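Local coordinates for protein glycosyl hydrolase family 88 (PDB 3WIW) that hydrolyses unsaturated glucuronyl saccharides, with specificity for heparin, and folds as an alpha6/alpha6-barrel of glycosyl hydrolase family 88, at residues L340-D343 with E344-A347. Residues are numbered along the deposited sequence; the frame is centred on the assembly and turned at random.
Sequences LSSD and EYLA
L340 and Y345 meet where the chain leaves a helix and folds back in a tight turn. The methyl CD2 of L340 lies 4.0 Å from CD1 of the Y345 ring and equally near its CG. The two side chains cross obliquely. In Y345, CG stands anti to the carbonyl carbon (chi1 -74°), which sets the direction of the ring. The backbone places Y345 CB 3.2 Å from the carbonyl O of L340. At another part of the ring, S342 OG lies at the edge, near the ring plane. That hydroxyl is hydrogen-bonded to the backbone O of T339.

The carbonyl O of S342 holds the turn closed. It accepts two backbone bonds. L346 N gives the straighter one to S342 O, at 2.8 Å and 160°. Y345 N reaches S342 O from above the carbonyl plane, at 3.0 Å and 142°. Bonds from the third and fourth residues after S342 make this a single helix-like turn. L346 CB packs over the same S342 O, and L346 CD2 reaches the backbone O of S341 at 3.6 Å. A water lies 2.8 Å from both D343 O and L346 O and links the two carbonyls. D343 and E344 lie on the exposed side, and the D343 carboxylate forms a salt bridge with K348.

The turn follows helix 327-340 on the outer part of the chain. L340 and Y345 both pack on A306 of helix 306-322 and on I289, while the Y345 ring meets H359 edge-to-face. S341 and L346 touch S35 of helix 30-49, and L346 also touches Y381 of helix 375-392. Backbone hydrogen bonds pair Y345 with K358 and A347 with I356, joining the departing chain to the segment leading into strand 360-361.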
ATOM      1  N   LEU A 340      12.148  -4.281 -10.733  1.00 10.15           N
ATOM      2  CA  LEU A 340      11.348  -3.067 -10.834  1.00 10.79           C
ATOM      3  C   LEU A 340      12.154  -1.870 -11.314  1.00 11.12           C
ATOM      4  O   LEU A 340      11.592  -0.957 -11.916  1.00 11.57           O
ATOM      5  CB  LEU A 340      10.665  -2.736  -9.502  1.00 10.10           C
ATOM      6  CG  LEU A 340       9.531  -3.683  -9.115  1.00  8.82           C
ATOM      7  CD1 LEU A 340       8.976  -3.177  -7.800  1.00  9.83           C
ATOM      8  CD2 LEU A 340       8.397  -3.733 -10.154  1.00 10.44           C
ATOM      9  N   SER A 341      13.466  -1.886 -11.059  1.00 11.18           N
ATOM     10  CA  SER A 341      14.356  -0.786 -11.418  1.00 11.52           C
ATOM     11  C   SER A 341      14.971  -0.935 -12.809  1.00 12.55           C
ATOM     12  O   SER A 341      15.709  -0.052 -13.257  1.00 13.27           O
ATOM     13  CB  SER A 341      15.478  -0.645 -10.385  1.00 11.57           C
ATOM     14  OG  SER A 341      14.950  -0.457  -9.087  1.00 11.70           O
ATOM     15  N   SER A 342      14.683  -2.052 -13.478  1.00 12.62           N
ATOM     16  CA  SER A 342      15.194  -2.313 -14.819  1.00 12.35           C
ATOM     17  C   SER A 342      14.374  -1.550 -15.866  1.00 11.50           C
ATOM     18  O   SER A 342      13.297  -1.044 -15.588  1.00 12.73           O
ATOM     19  CB  SER A 342      15.168  -3.820 -15.105  1.00 13.77           C
ATOM     20  OG  SER A 342      13.864  -4.291 -15.353  1.00 13.53           O
ATOM     21  N   ASP A 343      14.878  -1.503 -17.093  1.00 11.84           N
ATOM     22  CA  ASP A 343      14.203  -0.818 -18.187  1.00 12.26           C
ATOM     23  C   ASP A 343      12.772  -1.281 -18.389  1.00 10.70           C
ATOM     24  O   ASP A 343      11.919  -0.493 -18.760  1.00 11.97           O
ATOM     25  CB  ASP A 343      14.995  -1.073 -19.490  1.00 13.39           C
ATOM     26  CG  ASP A 343      14.283  -0.549 -20.748  1.00 15.68           C
ATOM     27  OD1 ASP A 343      13.474  -1.284 -21.380  1.00 16.26           O
ATOM     28  OD2 ASP A 343      14.521   0.625 -21.101  1.00 18.05           O
ATOM     29  N   GLU A 344      12.520  -2.561 -18.134  1.00 10.93           N
ATOM     30  CA  GLU A 344      11.209  -3.150 -18.342  1.00 10.71           C
ATOM     31  C   GLU A 344      10.151  -2.500 -17.455  1.00 10.28           C
ATOM     32  O   GLU A 344       9.009  -2.334 -17.888  1.00 10.92           O
ATOM     33  CB  GLU A 344      11.279  -4.635 -18.014  1.00 11.46           C
ATOM     34  CG  GLU A 344       9.984  -5.388 -18.256  1.00 12.83           C
ATOM     35  CD  GLU A 344      10.101  -6.872 -17.906  1.00 13.49           C
ATOM     36  OE1 GLU A 344      11.166  -7.306 -17.402  1.00 14.45           O
ATOM     37  OE2 GLU A 344       9.122  -7.614 -18.122  1.00 14.10           O
ATOM     38  N   TYR A 345      10.523  -2.123 -16.222  1.00 10.36           N
ATOM     39  CA  TYR A 345       9.574  -1.584 -15.237  1.00  9.96           C
ATOM     40  C   TYR A 345       9.728  -0.111 -14.875  1.00 10.16           C
ATOM     41  O   TYR A 345       8.761   0.532 -14.475  1.00 10.76           O
ATOM     42  CB  TYR A 345       9.565  -2.442 -13.962  1.00 10.63           C
ATOM     43  CG  TYR A 345       8.855  -3.749 -14.175  1.00 10.32           C
ATOM     44  CD1 TYR A 345       7.480  -3.849 -14.005  1.00 10.97           C
ATOM     45  CD2 TYR A 345       9.543  -4.871 -14.588  1.00 10.03           C
ATOM     46  CE1 TYR A 345       6.807  -5.040 -14.212  1.00 10.33           C
ATOM     47  CE2 TYR A 345       8.879  -6.085 -14.802  1.00 10.14           C
ATOM     48  CZ  TYR A 345       7.509  -6.150 -14.635  1.00 10.01           C
ATOM     49  OH  TYR A 345       6.816  -7.318 -14.848  1.00 11.34           O
ATOM     50  N   LEU A 346      10.937   0.418 -15.008  1.00  9.96           N
ATOM     51  CA  LEU A 346      11.206   1.780 -14.563  1.00  9.85           C
ATOM     52  C   LEU A 346      11.143   2.733 -15.748  1.00 11.60           C
ATOM     53  O   LEU A 346      11.915   2.601 -16.711  1.00 12.51           O
ATOM     54  CB  LEU A 346      12.586   1.858 -13.901  1.00 10.57           C
ATOM     55  CG  LEU A 346      13.006   3.229 -13.382  1.00 11.63           C
ATOM     56  CD1 LEU A 346      12.209   3.556 -12.123  1.00 12.99           C
ATOM     57  CD2 LEU A 346      14.465   3.275 -13.082  1.00 12.79           C
ATOM     58  N   ALA A 347      10.221   3.687 -15.698  1.00 12.83           N
ATOM     59  CA  ALA A 347      10.094   4.677 -16.774  1.00 12.87           C
ATOM     60  C   ALA A 347      11.378   5.465 -17.006  1.00 13.66           C
ATOM     61  O   ALA A 347      12.115   5.777 -16.064  1.00 14.62           O
ATOM     62  CB  ALA A 347       8.986   5.644 -16.422  1.00 14.94           C
TER
HETATM   63  O   HOH W   1      11.982   2.243 -19.497  1.00 16.37           O